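Local atomic coordinates of hypothetical protein PH0156 (Pyrococcus horikoshii, PDB entry 2P62), a protein that is of unknown function but belongs to the DUF3226 family of the Toprim-like clan, which makes a nucleic-acid-related role possible but unproven. Residues A[2-7]-A[89-94]; A[40-45]-A[85-90]. One frame throughout, in Å; residues are numbered along the deposited sequence.

Contact 1 (A[2-7]-A[89-94]); sequences RIKLII and VEEVYV
I3 and V89 start a parallel strand pair, 2-7 beside 89-94, whose axes approach to 4.7 Å and whose directions differ by 10°. Four backbone hydrogen bonds join them: E90 N to I3 O, L5 N to E91 O, Y93 N to L5 O and I7 N to Y93 O. Between the I3-V89 and L5-V92 pairs, strand 2-7 has one residue, K4, while the other strand has two, E90 and E91. This is a beta bulge.

E91 and Y93 share one face of the sheet with K4 and I6. The K4 chain is extended beyond CG (chi2 -169°), which carries NZ alongside E91 to a salt bridge of 2.9 Å with OE1. Y93 OH donates to the same E91 OE1 at 2.8 Å. The two donors come from opposite faces of the carboxylate plane, so they grip one oxygen from both sides. K4 NZ also bonds to M239 O and G241 O, which ties the C-terminus to this face. The two strands are central in a mixed sheet, and helix 71-84 packs on the other face. There I3 CG2 meets V89 CG2 at 4.0 Å, and L5 CB packs on V92 CG2. I7 crosses V92 obliquely, with CD1 of I7 4.2 Å from CG1 of V92. At the strand start R2 NH1 and E90 OE2 form a salt bridge, modelled too short for its length to be trusted.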
loop_
_atom_site.group_PDB
_atom_site.type_symbol
_atom_site.label_atom_id
_atom_site.label_comp_id
_atom_site.label_asym_id
_atom_site.label_seq_id
_atom_site.Cartn_x
_atom_site.Cartn_y
_atom_site.Cartn_z
ATOM N N ARG A 2 22.128 10.418 -19.749
ATOM C CA ARG A 2 22.959 10.093 -18.587
ATOM C C ARG A 2 22.048 9.310 -17.656
ATOM O O ARG A 2 20.905 9.706 -17.413
ATOM C CB ARG A 2 23.427 11.348 -17.856
ATOM C CG ARG A 2 24.531 12.100 -18.542
ATOM C CD ARG A 2 24.169 13.559 -18.708
ATOM N NE ARG A 2 23.895 14.256 -17.448
ATOM C CZ ARG A 2 24.692 14.234 -16.388
ATOM N NH1 ARG A 2 25.809 13.534 -16.418
ATOM N NH2 ARG A 2 24.406 14.953 -15.316
ATOM N N ILE A 3 22.551 8.201 -17.134
ATOM C CA ILE A 3 21.754 7.369 -16.253
ATOM C C ILE A 3 22.339 7.287 -14.859
ATOM O O ILE A 3 23.534 7.052 -14.695
ATOM C CB ILE A 3 21.645 5.927 -16.771
ATOM C CG1 ILE A 3 21.141 5.899 -18.209
ATOM C CG2 ILE A 3 20.675 5.149 -15.898
ATOM C CD1 ILE A 3 21.181 4.521 -18.790
ATOM N N LYS A 4 21.478 7.476 -13.864
ATOM C CA LYS A 4 21.858 7.392 -12.463
ATOM C C LYS A 4 20.901 6.400 -11.806
ATOM O O LYS A 4 19.691 6.454 -12.029
ATOM C CB LYS A 4 21.726 8.754 -11.787
ATOM C CG LYS A 4 22.533 9.853 -12.445
ATOM C CD LYS A 4 22.562 11.086 -11.576
ATOM C CE LYS A 4 23.329 12.220 -12.249
ATOM N NZ LYS A 4 23.412 13.387 -11.325
ATOM N N LEU A 5 21.452 5.489 -11.009
ATOM C CA LEU A 5 20.659 4.478 -10.323
ATOM C C LEU A 5 20.445 4.830 -8.847
ATOM O O LEU A 5 21.393 5.136 -8.118
ATOM C CB LEU A 5 21.352 3.113 -10.439
ATOM C CG LEU A 5 20.682 1.897 -9.788
ATOM C CD1 LEU A 5 19.296 1.693 -10.405
ATOM C CD2 LEU A 5 21.546 0.650 -9.995
ATOM N N ILE A 6 19.185 4.794 -8.424
ATOM C CA ILE A 6 18.818 5.078 -7.043
ATOM C C ILE A 6 18.180 3.831 -6.433
ATOM O O ILE A 6 17.139 3.359 -6.894
ATOM C CB ILE A 6 17.825 6.254 -6.946
ATOM C CG1 ILE A 6 18.416 7.490 -7.639
ATOM C CG2 ILE A 6 17.524 6.544 -5.472
ATOM C CD1 ILE A 6 17.593 8.769 -7.492
ATOM N N ILE A 7 18.825 3.297 -5.401
ATOM C CA ILE A 7 18.350 2.096 -4.726
ATOM C C ILE A 7 17.835 2.404 -3.328
ATOM O O ILE A 7 18.576 2.898 -2.479
ATOM C CB ILE A 7 19.472 1.047 -4.597
ATOM C CG1 ILE A 7 20.117 0.794 -5.968
ATOM C CG2 ILE A 7 18.891 -0.248 -4.013
ATOM C CD1 ILE A 7 21.349 -0.104 -5.926
ATOM N N VAL A 89 25.807 4.185 -16.969
ATOM C CA VAL A 89 25.559 4.565 -15.586
ATOM C C VAL A 89 26.787 5.258 -15.016
ATOM O O VAL A 89 27.898 4.742 -15.103
ATOM C CB VAL A 89 25.204 3.329 -14.722
ATOM C CG1 VAL A 89 25.225 3.691 -13.240
ATOM C CG2 VAL A 89 23.830 2.823 -15.101
ATOM N N GLU A 90 26.577 6.433 -14.438
ATOM C CA GLU A 90 27.674 7.206 -13.876
ATOM C C GLU A 90 27.584 7.386 -12.361
ATOM O O GLU A 90 28.577 7.693 -11.707
ATOM C CB GLU A 90 27.744 8.574 -14.558
ATOM C CG GLU A 90 26.631 9.530 -14.198
ATOM C CD GLU A 90 26.700 10.809 -15.025
ATOM O OE1 GLU A 90 27.756 11.071 -15.640
ATOM O OE2 GLU A 90 25.702 11.552 -15.053
ATOM N N GLU A 91 26.394 7.220 -11.800
ATOM C CA GLU A 91 26.252 7.354 -10.362
ATOM C C GLU A 91 25.238 6.354 -9.838
ATOM O O GLU A 91 24.268 6.001 -10.516
ATOM C CB GLU A 91 25.839 8.790 -9.960
ATOM C CG GLU A 91 26.748 9.886 -10.523
ATOM C CD GLU A 91 26.445 11.293 -10.021
ATOM O OE1 GLU A 91 25.252 11.674 -9.936
ATOM O OE2 GLU A 91 27.418 12.032 -9.727
ATOM N N VAL A 92 25.503 5.878 -8.631
ATOM C CA VAL A 92 24.623 4.945 -7.966
ATOM C C VAL A 92 24.449 5.436 -6.538
ATOM O O VAL A 92 25.427 5.699 -5.831
ATOM C CB VAL A 92 25.201 3.506 -7.929
ATOM C CG1 VAL A 92 24.272 2.617 -7.121
ATOM C CG2 VAL A 92 25.345 2.946 -9.346
ATOM N N TYR A 93 23.191 5.580 -6.131
ATOM C CA TYR A 93 22.856 6.023 -4.786
ATOM C C TYR A 93 22.257 4.849 -4.023
ATOM O O TYR A 93 21.389 4.154 -4.531
ATOM C CB TYR A 93 21.850 7.185 -4.837
ATOM C CG TYR A 93 22.414 8.433 -5.467
ATOM C CD1 TYR A 93 22.473 8.565 -6.856
ATOM C CD2 TYR A 93 22.984 9.441 -4.683
ATOM C CE1 TYR A 93 23.095 9.653 -7.451
ATOM C CE2 TYR A 93 23.613 10.546 -5.275
ATOM C CZ TYR A 93 23.670 10.641 -6.660
ATOM O OH TYR A 93 24.341 11.682 -7.276
ATOM N N VAL A 94 22.735 4.611 -2.811
ATOM C CA VAL A 94 22.196 3.524 -2.007
ATOM C C VAL A 94 21.695 4.143 -0.709
ATOM O O VAL A 94 22.486 4.597 0.109
ATOM C CB VAL A 94 23.276 2.461 -1.728
ATOM C CG1 VAL A 94 22.671 1.293 -0.946
ATOM C CG2 VAL A 94 23.854 1.955 -3.047
#

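Contact 2 (A[40-45]-A[85-90]); sequences GKWGFR and GLLNVE
The W42 indole has L87 CD1 over one face, 3.9 Å from the centroid of the five-membered ring and 16° off its normal. This is a CH-pi contact. The other methyl, L87 CD2, lies along the NE1-CE2-CZ2 side of the indole, 3.4 Å from CZ2 of W42. V89 CG2 comes in obliquely, 3.7 Å from W42 CH2. F37 stacks edge-to-face with the indole. On the F44 ring, one face is met by CB of W42. The W42 side chain has CG anti to its carbonyl carbon, and its far end also reaches I3 and L5 of strand 2-7. With an alanine at W42, L87 would probably lose the ring face under its methyl, and a gap would be left beside V89, I3 and L5.

K41 makes the polar link. Its NZ donates to L86 O at 2.8 Å, tilted 19° from the carbonyl plane. The K41 chain bends at chi3 (-65°), and its CD packs 3.6 Å from L86 CB. L87 CD1 also lies 3.6 Å from K41 O, which accepts a hydrogen bond from S81 OG of helix 71-84.

Glycines with positive phi follow both helices here: G43 after helix 39-42 and G85 after helix 71-84. G85 is the C' residue of a Schellman motif, with L86 N bonded to S81 O and G85 N to V82 O. The chain then turns back through L86 and L87 into strand 89-97. This is the return loop of a beta-alpha-beta crossover made by strand 58-63, helix 71-84 and strand 89-97, with helix 39-42 packed against it.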
loop_
_atom_site.group_PDB
_atom_site.type_symbol
_atom_site.label_atom_id
_atom_site.label_comp_id
_atom_site.label_asym_id
_atom_site.label_seq_id
_atom_site.Cartn_x
_atom_site.Cartn_y
_atom_site.Cartn_z
ATOM N N GLY A 40 20.534 -9.294 -17.686
ATOM C CA GLY A 40 21.938 -9.560 -17.933
ATOM C C GLY A 40 22.821 -8.350 -17.716
ATOM O O GLY A 40 24.015 -8.490 -17.439
ATOM N N LYS A 41 22.242 -7.157 -17.830
ATOM C CA LYS A 41 23.010 -5.932 -17.657
ATOM C C LYS A 41 22.762 -5.212 -16.339
ATOM O O LYS A 41 23.695 -4.667 -15.747
ATOM C CB LYS A 41 22.753 -4.986 -18.830
ATOM C CG LYS A 41 23.214 -5.562 -20.153
ATOM C CD LYS A 41 23.584 -4.485 -21.157
ATOM C CE LYS A 41 22.394 -3.650 -21.572
ATOM N NZ LYS A 41 22.776 -2.717 -22.669
ATOM N N TRP A 42 21.516 -5.217 -15.877
ATOM C CA TRP A 42 21.170 -4.554 -14.625
ATOM C C TRP A 42 21.167 -5.467 -13.406
ATOM O O TRP A 42 21.378 -5.004 -12.284
ATOM C CB TRP A 42 19.807 -3.876 -14.737
ATOM C CG TRP A 42 19.801 -2.703 -15.655
ATOM C CD1 TRP A 42 19.545 -2.709 -16.996
ATOM C CD2 TRP A 42 20.058 -1.343 -15.298
ATOM N NE1 TRP A 42 19.623 -1.433 -17.497
ATOM C CE2 TRP A 42 19.940 -0.575 -16.476
ATOM C CE3 TRP A 42 20.382 -0.697 -14.098
ATOM C CZ2 TRP A 42 20.127 0.811 -16.488
ATOM C CZ3 TRP A 42 20.567 0.680 -14.111
ATOM C CH2 TRP A 42 20.441 1.418 -15.300
ATOM N N GLY A 43 20.918 -6.755 -13.616
ATOM C CA GLY A 43 20.904 -7.686 -12.502
ATOM C C GLY A 43 19.642 -7.615 -11.663
ATOM O O GLY A 43 19.621 -8.070 -10.518
ATOM N N PHE A 44 18.587 -7.040 -12.230
ATOM C CA PHE A 44 17.311 -6.923 -11.530
ATOM C C PHE A 44 16.592 -8.271 -11.540
ATOM O O PHE A 44 16.953 -9.171 -12.304
ATOM C CB PHE A 44 16.435 -5.858 -12.203
ATOM C CG PHE A 44 16.993 -4.460 -12.116
ATOM C CD1 PHE A 44 16.555 -3.465 -12.990
ATOM C CD2 PHE A 44 17.957 -4.135 -11.165
ATOM C CE1 PHE A 44 17.075 -2.167 -12.926
ATOM C CE2 PHE A 44 18.483 -2.844 -11.090
ATOM C CZ PHE A 44 18.039 -1.857 -11.972
ATOM N N ARG A 45 15.584 -8.415 -10.683
ATOM C CA ARG A 45 14.825 -9.659 -10.622
ATOM C C ARG A 45 13.866 -9.756 -11.802
ATOM O O ARG A 45 13.559 -8.753 -12.452
ATOM C CB ARG A 45 14.050 -9.762 -9.308
ATOM C CG ARG A 45 13.096 -8.617 -9.045
ATOM C CD ARG A 45 12.296 -8.836 -7.763
ATOM N NE ARG A 45 13.148 -9.101 -6.604
ATOM C CZ ARG A 45 13.613 -10.303 -6.265
ATOM N NH1 ARG A 45 14.383 -10.442 -5.193
ATOM N NH2 ARG A 45 13.299 -11.370 -6.987
ATOM N N GLY A 85 31.178 -1.375 -21.024
ATOM C CA GLY A 85 30.646 -0.319 -21.871
ATOM C C GLY A 85 29.263 -0.617 -22.441
ATOM O O GLY A 85 28.938 -0.154 -23.533
ATOM N N LEU A 86 28.453 -1.372 -21.694
ATOM C CA LEU A 86 27.099 -1.756 -22.099
ATOM C C LEU A 86 26.001 -0.930 -21.404
ATOM O O LEU A 86 24.828 -1.031 -21.753
ATOM C CB LEU A 86 26.872 -3.245 -21.804
ATOM C CG LEU A 86 27.999 -4.206 -22.207
ATOM C CD1 LEU A 86 27.628 -5.638 -21.826
ATOM C CD2 LEU A 86 28.259 -4.095 -23.710
ATOM N N LEU A 87 26.384 -0.141 -20.403
ATOM C CA LEU A 87 25.445 0.705 -19.671
ATOM C C LEU A 87 26.060 2.068 -19.441
ATOM O O LEU A 87 27.244 2.180 -19.114
ATOM C CB LEU A 87 25.090 0.103 -18.309
ATOM C CG LEU A 87 23.801 -0.720 -18.229
ATOM C CD1 LEU A 87 23.585 -1.212 -16.810
ATOM C CD2 LEU A 87 22.620 0.131 -18.676
ATOM N N ASN A 88 25.257 3.110 -19.595
ATOM C CA ASN A 88 25.762 4.453 -19.386
ATOM C C ASN A 88 25.439 4.965 -17.978
ATOM O O ASN A 88 24.875 6.050 -17.808
ATOM C CB ASN A 88 25.179 5.401 -20.428
ATOM C CG ASN A 88 25.914 6.720 -20.474
ATOM O OD1 ASN A 88 25.325 7.765 -20.741
ATOM N ND2 ASN A 88 27.217 6.675 -20.216
ATOM N N VAL A 89 25.807 4.185 -16.969
ATOM C CA VAL A 89 25.559 4.565 -15.586
ATOM C C VAL A 89 26.787 5.258 -15.016
ATOM O O VAL A 89 27.898 4.742 -15.103
ATOM C CB VAL A 89 25.204 3.329 -14.722
ATOM C CG1 VAL A 89 25.225 3.691 -13.240
ATOM C CG2 VAL A 89 23.830 2.823 -15.101
ATOM N N GLU A 90 26.577 6.433 -14.438
ATOM C CA GLU A 90 27.674 7.206 -13.876
ATOM C C GLU A 90 27.584 7.386 -12.361
ATOM O O GLU A 90 28.577 7.693 -11.707
ATOM C CB GLU A 90 27.744 8.574 -14.558
ATOM C CG GLU A 90 26.631 9.530 -14.198
ATOM C CD GLU A 90 26.700 10.809 -15.025
ATOM O OE1 GLU A 90 27.756 11.071 -15.640
ATOM O OE2 GLU A 90 25.702 11.552 -15.053
#

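In the fold
The centres of contacts 1 and 2 lie about 10 Å apart, on the same side of the chain's centre. They share V89 and E90, where the loop after helix 71-84 enters strand 89-97. Along the chain come 2-7, then 40-45, then the overlapping ranges 85-90 and 89-94. The contacts also touch directly: I3 N probably bonds to N88 O, and I3 CG2 packs on W42 CH2. Strands 2-7 and 89-97 are the two middle strands of the eight-stranded mixed sheet. Contact 2 packs near their N-terminal ends, on the face that helix 71-84 covers. In Toprim-like folds the acidic motifs follow the C-terminal ends, so the far end of contact 1 probably leads toward that site.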